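Local coordinates for coiled-coil and C2 domain-containing protein 1-like (Drosophila melanogaster, PDB 6EI6), which binds monophosphorylated phosphatidylinositols and regulates endosomal protein sorting, being required for full activity of the ESCRT-III core component Shrub, probably by preventing its inappropriate polymerisation, at residues N112-R126 with G241-I253. Numbering follows the deposited sequence.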
ATOM      1  N   ASN A 112      -9.636  -6.020  -5.838  1.00 58.02           N
ATOM      2  CA  ASN A 112      -8.892  -6.180  -7.094  1.00 57.39           C
ATOM      3  C   ASN A 112      -9.050  -7.612  -7.619  1.00 57.00           C
ATOM      4  O   ASN A 112      -8.093  -8.397  -7.689  1.00 54.66           O
ATOM      5  CB  ASN A 112      -7.404  -5.829  -6.938  1.00 48.11           C
ATOM      6  CG  ASN A 112      -7.179  -4.486  -6.299  1.00 49.03           C
ATOM      7  OD1 ASN A 112      -8.026  -3.606  -6.381  1.00 49.34           O
ATOM      8  ND2 ASN A 112      -6.021  -4.312  -5.662  1.00 46.68           N
ATOM      9  N   THR A 113     -10.291  -7.952  -7.977  1.00 56.68           N
ATOM     10  CA  THR A 113     -10.528  -9.244  -8.618  1.00 62.25           C
ATOM     11  C   THR A 113      -9.943  -9.324 -10.025  1.00 62.26           C
ATOM     12  O   THR A 113      -9.753 -10.430 -10.536  1.00 61.29           O
ATOM     13  CB  THR A 113     -12.015  -9.545  -8.703  1.00 56.12           C
ATOM     14  OG1 THR A 113     -12.673  -8.439  -9.338  1.00 66.94           O
ATOM     15  CG2 THR A 113     -12.581  -9.753  -7.323  1.00 59.14           C
ATOM     16  N   ASP A 114      -9.665  -8.181 -10.659  1.00 65.02           N
ATOM     17  CA  ASP A 114      -9.057  -8.131 -11.991  1.00 59.82           C
ATOM     18  C   ASP A 114      -7.690  -8.801 -12.070  1.00 56.94           C
ATOM     19  O   ASP A 114      -7.153  -8.922 -13.175  1.00 63.44           O
ATOM     20  CB  ASP A 114      -8.915  -6.677 -12.428  1.00 54.28           C
ATOM     21  CG  ASP A 114      -8.416  -5.789 -11.297  1.00 65.22           C
ATOM     22  OD1 ASP A 114      -7.303  -6.046 -10.781  1.00 67.30           O
ATOM     23  OD2 ASP A 114      -9.138  -4.852 -10.900  1.00 67.58           O
ATOM     24  N   LEU A 115      -7.113  -9.238 -10.952  1.00 52.41           N
ATOM     25  CA  LEU A 115      -5.747  -9.737 -10.921  1.00 54.67           C
ATOM     26  C   LEU A 115      -5.709 -11.182 -10.454  1.00 53.22           C
ATOM     27  O   LEU A 115      -6.388 -11.557  -9.499  1.00 55.99           O
ATOM     28  CB  LEU A 115      -4.868  -8.896  -9.985  1.00 55.37           C
ATOM     29  CG  LEU A 115      -3.994  -7.760 -10.508  1.00 53.26           C
ATOM     30  CD1 LEU A 115      -4.704  -6.890 -11.526  1.00 54.86           C
ATOM     31  CD2 LEU A 115      -3.593  -6.916  -9.323  1.00 50.33           C
ATOM     32  N   THR A 116      -4.889 -11.981 -11.113  1.00 53.35           N
ATOM     33  CA  THR A 116      -4.587 -13.313 -10.619  1.00 57.73           C
ATOM     34  C   THR A 116      -4.045 -13.233  -9.194  1.00 57.88           C
ATOM     35  O   THR A 116      -3.566 -12.193  -8.739  1.00 60.57           O
ATOM     36  CB  THR A 116      -3.575 -13.989 -11.558  1.00 59.46           C
ATOM     37  OG1 THR A 116      -4.171 -14.116 -12.852  1.00 66.89           O
ATOM     38  CG2 THR A 116      -3.148 -15.374 -11.084  1.00 57.60           C
ATOM     39  N   ASP A 117      -4.161 -14.349  -8.478  1.00 59.80           N
ATOM     40  CA  ASP A 117      -3.459 -14.521  -7.212  1.00 58.93           C
ATOM     41  C   ASP A 117      -1.952 -14.339  -7.367  1.00 60.18           C
ATOM     42  O   ASP A 117      -1.280 -13.897  -6.425  1.00 58.18           O
ATOM     43  CB  ASP A 117      -3.769 -15.915  -6.641  1.00 60.70           C
ATOM     44  CG  ASP A 117      -3.221 -16.112  -5.230  1.00 67.02           C
ATOM     45  OD1 ASP A 117      -3.826 -15.557  -4.274  1.00 68.55           O
ATOM     46  OD2 ASP A 117      -2.184 -16.809  -5.085  1.00 64.51           O
ATOM     47  N   SER A 118      -1.401 -14.686  -8.529  1.00 62.33           N
ATOM     48  CA  SER A 118       0.040 -14.681  -8.745  1.00 59.44           C
ATOM     49  C   SER A 118       0.544 -13.382  -9.359  1.00 57.50           C
ATOM     50  O   SER A 118       1.732 -13.288  -9.678  1.00 61.43           O
ATOM     51  CB  SER A 118       0.437 -15.855  -9.641  1.00 58.40           C
ATOM     52  OG  SER A 118      -0.051 -15.663 -10.964  1.00 61.86           O
ATOM     53  N   GLU A 119      -0.315 -12.382  -9.519  1.00 54.89           N
ATOM     54  CA  GLU A 119      -0.013 -11.217 -10.338  1.00 56.65           C
ATOM     55  C   GLU A 119       0.158  -9.960  -9.498  1.00 58.51           C
ATOM     56  O   GLU A 119      -0.718  -9.612  -8.695  1.00 56.27           O
ATOM     57  CB  GLU A 119      -1.111 -10.985 -11.372  1.00 53.95           C
ATOM     58  CG  GLU A 119      -0.903 -11.810 -12.601  1.00 58.27           C
ATOM     59  CD  GLU A 119      -1.855 -11.459 -13.715  1.00 67.65           C
ATOM     60  OE1 GLU A 119      -2.906 -10.808 -13.451  1.00 62.62           O
ATOM     61  OE2 GLU A 119      -1.533 -11.843 -14.868  1.00 71.92           O
ATOM     62  N   LEU A 120       1.269  -9.267  -9.720  1.00 54.79           N
ATOM     63  CA  LEU A 120       1.457  -7.901  -9.266  1.00 48.73           C
ATOM     64  C   LEU A 120       1.408  -6.989 -10.479  1.00 47.19           C
ATOM     65  O   LEU A 120       2.059  -7.267 -11.490  1.00 49.95           O
ATOM     66  CB  LEU A 120       2.783  -7.751  -8.527  1.00 49.14           C
ATOM     67  CG  LEU A 120       3.022  -6.348  -7.992  1.00 48.26           C
ATOM     68  CD1 LEU A 120       3.599  -6.372  -6.584  1.00 44.43           C
ATOM     69  CD2 LEU A 120       3.948  -5.620  -8.939  1.00 52.76           C
ATOM     70  N   GLU A 121       0.641  -5.910 -10.378  1.00 44.28           N
ATOM     71  CA  GLU A 121       0.520  -4.929 -11.443  1.00 45.68           C
ATOM     72  C   GLU A 121       1.179  -3.615 -11.031  1.00 47.48           C
ATOM     73  O   GLU A 121       1.006  -3.154  -9.898  1.00 45.20           O
ATOM     74  CB  GLU A 121      -0.947  -4.685 -11.792  1.00 47.29           C
ATOM     75  CG  GLU A 121      -1.135  -3.736 -12.958  1.00 49.24           C
ATOM     76  CD  GLU A 121      -2.581  -3.547 -13.319  1.00 58.84           C
ATOM     77  OE1 GLU A 121      -3.049  -4.236 -14.260  1.00 62.34           O
ATOM     78  OE2 GLU A 121      -3.251  -2.717 -12.652  1.00 60.31           O
ATOM     79  N   ILE A 122       1.927  -3.006 -11.959  1.00 49.48           N
ATOM     80  CA  ILE A 122       2.532  -1.687 -11.769  1.00 45.90           C
ATOM     81  C   ILE A 122       1.928  -0.732 -12.789  1.00 48.47           C
ATOM     82  O   ILE A 122       1.837  -1.064 -13.977  1.00 51.30           O
ATOM     83  CB  ILE A 122       4.061  -1.731 -11.906  1.00 41.97           C
ATOM     84  CG1 ILE A 122       4.645  -2.590 -10.797  1.00 43.43           C
ATOM     85  CG2 ILE A 122       4.644  -0.330 -11.844  1.00 40.01           C
ATOM     86  CD1 ILE A 122       6.037  -3.066 -11.083  1.00 45.52           C
ATOM     87  N   VAL A 123       1.503   0.442 -12.328  1.00 43.24           N
ATOM     88  CA  VAL A 123       0.900   1.454 -13.184  1.00 42.09           C
ATOM     89  C   VAL A 123       1.743   2.712 -13.081  1.00 49.72           C
ATOM     90  O   VAL A 123       1.874   3.289 -11.992  1.00 49.19           O
ATOM     91  CB  VAL A 123      -0.549   1.756 -12.785  1.00 46.23           C
ATOM     92  CG1 VAL A 123      -1.153   2.744 -13.752  1.00 44.81           C
ATOM     93  CG2 VAL A 123      -1.377   0.464 -12.726  1.00 47.18           C
ATOM     94  N   VAL A 124       2.327   3.130 -14.203  1.00 49.99           N
ATOM     95  CA  VAL A 124       2.994   4.422 -14.294  1.00 46.64           C
ATOM     96  C   VAL A 124       1.940   5.402 -14.797  1.00 50.02           C
ATOM     97  O   VAL A 124       1.485   5.305 -15.937  1.00 53.24           O
ATOM     98  CB  VAL A 124       4.223   4.370 -15.214  1.00 47.19           C
ATOM     99  CG1 VAL A 124       5.026   5.660 -15.127  1.00 47.73           C
ATOM    100  CG2 VAL A 124       5.117   3.188 -14.855  1.00 42.29           C
ATOM    101  N   VAL A 125       1.539   6.338 -13.945  1.00 50.10           N
ATOM    102  CA  VAL A 125       0.345   7.136 -14.188  1.00 55.86           C
ATOM    103  C   VAL A 125       0.664   8.471 -14.854  1.00 55.14           C
ATOM    104  O   VAL A 125      -0.051   8.904 -15.752  1.00 56.85           O
ATOM    105  CB  VAL A 125      -0.444   7.338 -12.874  1.00 53.64           C
ATOM    106  CG1 VAL A 125      -1.684   8.152 -13.130  1.00 49.57           C
ATOM    107  CG2 VAL A 125      -0.805   5.998 -12.260  1.00 49.26           C
ATOM    108  N   ARG A 126       1.678   9.188 -14.385  1.00 53.18           N
ATOM    109  CA  ARG A 126       1.924  10.508 -14.956  1.00 54.47           C
ATOM    110  C   ARG A 126       3.120  11.121 -14.252  1.00 60.08           C
ATOM    111  O   ARG A 126       3.437  10.778 -13.108  1.00 58.14           O
ATOM    112  CB  ARG A 126       0.711  11.464 -14.847  1.00 53.43           C
ATOM    113  CG  ARG A 126       0.286  11.820 -13.434  1.00 60.05           C
ATOM    114  CD  ARG A 126      -0.940  12.751 -13.371  1.00 58.11           C
ATOM    115  NE  ARG A 126      -0.892  13.569 -12.153  1.00 71.40           N
ATOM    116  CZ  ARG A 126      -1.911  14.272 -11.653  1.00 77.30           C
ATOM    117  NH1 ARG A 126      -3.094  14.277 -12.260  1.00 78.03           N
ATOM    118  NH2 ARG A 126      -1.744  14.980 -10.537  1.00 70.52           N
ATOM    119  N   GLY A 241      10.242  17.780 -10.225  1.00 56.52           N
ATOM    120  CA  GLY A 241       8.905  17.208 -10.322  1.00 58.46           C
ATOM    121  C   GLY A 241       8.610  15.907  -9.587  1.00 53.07           C
ATOM    122  O   GLY A 241       9.348  15.473  -8.687  1.00 49.45           O
ATOM    123  N   LYS A 242       7.513  15.266  -9.989  1.00 51.67           N
ATOM    124  CA  LYS A 242       6.982  14.109  -9.286  1.00 55.31           C
ATOM    125  C   LYS A 242       6.482  13.080 -10.285  1.00 54.25           C
ATOM    126  O   LYS A 242       6.171  13.401 -11.435  1.00 54.87           O
ATOM    127  CB  LYS A 242       5.827  14.481  -8.342  1.00 51.87           C
ATOM    128  CG  LYS A 242       6.229  15.280  -7.124  1.00 52.94           C
ATOM    129  CD  LYS A 242       5.044  15.442  -6.199  1.00 55.97           C
ATOM    130  CE  LYS A 242       4.178  16.605  -6.636  1.00 58.94           C
ATOM    131  NZ  LYS A 242       4.457  17.787  -5.770  1.00 70.13           N
ATOM    132  N   LEU A 243       6.377  11.837  -9.811  1.00 47.78           N
ATOM    133  CA  LEU A 243       5.820  10.734 -10.583  1.00 49.82           C
ATOM    134  C   LEU A 243       4.687  10.085  -9.788  1.00 51.22           C
ATOM    135  O   LEU A 243       4.832   9.818  -8.590  1.00 50.67           O
ATOM    136  CB  LEU A 243       6.905   9.700 -10.928  1.00 43.22           C
ATOM    137  CG  LEU A 243       6.507   8.574 -11.885  1.00 45.33           C
ATOM    138  CD1 LEU A 243       6.203   9.101 -13.267  1.00 47.47           C
ATOM    139  CD2 LEU A 243       7.576   7.524 -11.959  1.00 41.10           C
ATOM    140  N   GLU A 244       3.563   9.839 -10.450  1.00 50.07           N
ATOM    141  CA  GLU A 244       2.412   9.205  -9.825  1.00 46.14           C
ATOM    142  C   GLU A 244       2.294   7.767 -10.304  1.00 47.35           C
ATOM    143  O   GLU A 244       2.315   7.502 -11.512  1.00 49.47           O
ATOM    144  CB  GLU A 244       1.131   9.967 -10.136  1.00 49.19           C
ATOM    145  CG  GLU A 244      -0.077   9.307  -9.537  1.00 52.04           C
ATOM    146  CD  GLU A 244      -1.356   9.928 -10.014  1.00 59.06           C
ATOM    147  OE1 GLU A 244      -1.295  11.011 -10.630  1.00 62.82           O
ATOM    148  OE2 GLU A 244      -2.427   9.332  -9.782  1.00 63.30           O
ATOM    149  N   VAL A 245       2.115   6.849  -9.356  1.00 47.35           N
ATOM    150  CA  VAL A 245       2.324   5.430  -9.586  1.00 44.83           C
ATOM    151  C   VAL A 245       1.327   4.620  -8.750  1.00 48.08           C
ATOM    152  O   VAL A 245       0.924   5.031  -7.659  1.00 45.39           O
ATOM    153  CB  VAL A 245       3.796   5.108  -9.248  1.00 42.23           C
ATOM    154  CG1 VAL A 245       3.968   3.677  -8.808  1.00 45.19           C
ATOM    155  CG2 VAL A 245       4.682   5.425 -10.441  1.00 45.28           C
ATOM    156  N   LYS A 246       0.919   3.464  -9.277  1.00 45.15           N
ATOM    157  CA  LYS A 246       0.116   2.492  -8.546  1.00 41.76           C
ATOM    158  C   LYS A 246       0.833   1.148  -8.520  1.00 45.01           C
ATOM    159  O   LYS A 246       1.485   0.766  -9.497  1.00 46.56           O
ATOM    160  CB  LYS A 246      -1.254   2.310  -9.180  1.00 43.29           C
ATOM    161  CG  LYS A 246      -2.086   3.572  -9.296  1.00 44.91           C
ATOM    162  CD  LYS A 246      -3.315   3.272 -10.133  1.00 42.35           C
ATOM    163  CE  LYS A 246      -4.395   4.301  -9.888  1.00 50.83           C
ATOM    164  NZ  LYS A 246      -5.591   3.988 -10.717  1.00 56.35           N
ATOM    165  N   ILE A 247       0.730   0.428  -7.402  1.00 40.44           N
ATOM    166  CA  ILE A 247       1.157  -0.964  -7.336  1.00 39.88           C
ATOM    167  C   ILE A 247       0.023  -1.774  -6.729  1.00 45.35           C
ATOM    168  O   ILE A 247      -0.457  -1.462  -5.631  1.00 42.58           O
ATOM    169  CB  ILE A 247       2.444  -1.145  -6.521  1.00 40.15           C
ATOM    170  CG1 ILE A 247       3.475  -0.083  -6.925  1.00 43.16           C
ATOM    171  CG2 ILE A 247       2.990  -2.552  -6.737  1.00 38.69           C
ATOM    172  CD1 ILE A 247       4.766  -0.212  -6.165  1.00 40.00           C
ATOM    173  N   ARG A 248      -0.418  -2.800  -7.443  1.00 43.54           N
ATOM    174  CA  ARG A 248      -1.664  -3.465  -7.101  1.00 43.06           C
ATOM    175  C   ARG A 248      -1.478  -4.969  -7.075  1.00 44.45           C
ATOM    176  O   ARG A 248      -0.819  -5.535  -7.947  1.00 48.26           O
ATOM    177  CB  ARG A 248      -2.755  -3.104  -8.091  1.00 43.00           C
ATOM    178  CG  ARG A 248      -2.939  -1.608  -8.263  1.00 46.56           C
ATOM    179  CD  ARG A 248      -3.977  -1.309  -9.333  1.00 48.48           C
ATOM    180  NE  ARG A 248      -5.308  -1.802  -8.964  1.00 50.01           N
ATOM    181  CZ  ARG A 248      -5.909  -2.839  -9.551  1.00 52.86           C
ATOM    182  NH1 ARG A 248      -5.298  -3.505 -10.535  1.00 53.68           N
ATOM    183  NH2 ARG A 248      -7.124  -3.210  -9.158  1.00 50.07           N
ATOM    184  N   VAL A 249      -2.085  -5.614  -6.081  1.00 46.48           N
ATOM    185  CA  VAL A 249      -2.162  -7.069  -6.018  1.00 49.17           C
ATOM    186  C   VAL A 249      -3.619  -7.470  -5.815  1.00 48.32           C
ATOM    187  O   VAL A 249      -4.474  -6.645  -5.477  1.00 45.70           O
ATOM    188  CB  VAL A 249      -1.272  -7.656  -4.913  1.00 41.80           C
ATOM    189  CG1 VAL A 249       0.176  -7.505  -5.299  1.00 40.42           C
ATOM    190  CG2 VAL A 249      -1.560  -6.952  -3.595  1.00 43.01           C
ATOM    191  N   ARG A 250      -3.898  -8.751  -6.081  1.00 45.62           N
ATOM    192  CA  ARG A 250      -5.250  -9.267  -5.881  1.00 52.96           C
ATOM    193  C   ARG A 250      -5.630  -9.272  -4.401  1.00 50.88           C
ATOM    194  O   ARG A 250      -6.771  -8.978  -4.047  1.00 45.60           O
ATOM    195  CB  ARG A 250      -5.379 -10.674  -6.466  1.00 53.20           C
ATOM    196  CG  ARG A 250      -6.251 -11.587  -5.635  1.00 56.18           C
ATOM    197  CD  ARG A 250      -6.942 -12.670  -6.440  1.00 59.70           C
ATOM    198  NE  ARG A 250      -8.165 -12.153  -7.056  1.00 66.78           N
ATOM    199  CZ  ARG A 250      -9.070 -12.909  -7.668  1.00 62.23           C
ATOM    200  NH1 ARG A 250      -8.892 -14.217  -7.733  1.00 62.36           N
ATOM    201  NH2 ARG A 250     -10.150 -12.357  -8.208  1.00 61.03           N
ATOM    202  N   ASN A 251      -4.703  -9.607  -3.517  1.00 48.51           N
ATOM    203  CA  ASN A 251      -4.978  -9.450  -2.097  1.00 49.24           C
ATOM    204  C   ASN A 251      -3.650  -9.288  -1.383  1.00 42.34           C
ATOM    205  O   ASN A 251      -2.598  -9.592  -1.958  1.00 42.49           O
ATOM    206  CB  ASN A 251      -5.786 -10.639  -1.541  1.00 45.15           C
ATOM    207  CG  ASN A 251      -5.204 -11.977  -1.933  1.00 49.91           C
ATOM    208  OD1 ASN A 251      -5.700 -12.627  -2.849  1.00 56.40           O
ATOM    209  ND2 ASN A 251      -4.160 -12.409  -1.238  1.00 46.11           N
ATOM    210  N   PRO A 252      -3.656  -8.789  -0.146  1.00 38.32           N
ATOM    211  CA  PRO A 252      -2.391  -8.568   0.557  1.00 35.44           C
ATOM    212  C   PRO A 252      -1.613  -9.860   0.755  1.00 41.81           C
ATOM    213  O   PRO A 252      -2.177 -10.955   0.788  1.00 41.65           O
ATOM    214  CB  PRO A 252      -2.828  -7.965   1.896  1.00 37.45           C
ATOM    215  CG  PRO A 252      -4.162  -7.349   1.630  1.00 35.27           C
ATOM    216  CD  PRO A 252      -4.804  -8.211   0.580  1.00 37.46           C
ATOM    217  N   ILE A 253      -0.289  -9.721   0.858  1.00 38.58           N
ATOM    218  CA  ILE A 253       0.571 -10.870   1.116  1.00 40.23           C
ATOM    219  C   ILE A 253       0.098 -11.618   2.359  1.00 41.60           C
ATOM    220  O   ILE A 253      -0.013 -12.850   2.365  1.00 41.41           O
ATOM    221  CB  ILE A 253       2.042 -10.423   1.255  1.00 42.07           C
ATOM    222  CG1 ILE A 253       2.478  -9.578   0.054  1.00 42.32           C
ATOM    223  CG2 ILE A 253       2.954 -11.623   1.391  1.00 37.38           C
ATOM    224  CD1 ILE A 253       2.123 -10.176  -1.258  1.00 41.93           C
TER
HETATM  225  O   HOH W   1      -7.016  -0.861  -7.012  1.00 51.94           O
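Glu-121 pairs with Arg-248 and Val-123 with Lys-246 through reciprocal backbone hydrogen bonds, which join strands 119-126 and 241-249 as antiparallel neighbours, their axes approaching to 4.7 Å. The register slips at a classic beta bulge, where Val-125 and Arg-126 both face Glu-244: Glu-244 O takes a bond from Val-125 N (2.8 Å) and a weak one from Arg-126 N, while Glu-244 N donates to Arg-126 O.

Arg-248 lies on the face that also carries Glu-121, Val-123 and Lys-246. A bend in its chain at chi3 (64°) brings the guanidinium, alongside the Glu-121 side chain, to the turn at 112-115. It grips Asp-114 end-on, with NH2 on the syn lone pair of OD2 (3.1 Å) and NH1 reaching OD1 from above the carboxylate plane. NH1 also forms a salt bridge with Glu-121 OE2 (3.0 Å), an oxygen shared with Arg-172 of the adjoining strand 171-176. A water accepts from Arg-248 NE (2.8 Å) and donates to Asn-112 OD1, while ND2 of the same amide donates a hydrogen bond to Val-249 O (2.8 Å). A leucine in place of Arg-248 would probably leave the Asp-114 carboxylate without its mate and the 112-115 turn less firmly tied to the strand.

At the bulge itself, Arg-126 NE lies 3.0 Å from Glu-244 OE1 in a purely electrostatic salt bridge, the oxygen sitting over the guanidinium face; His-227 holds Glu-244 OE2. On the other face, Leu-120 CD1 packs against Val-249 CG1 (3.8 Å) and Ile-247 CG2. Ile-122, Val-124, Leu-243 and Val-245 continue this apolar row, meeting side chains of strands 140-145 and 192-199. The two strands are thus the central pair of one four-stranded sheet, its apolar side closed against the second in the beta-sandwich of a C2 domain.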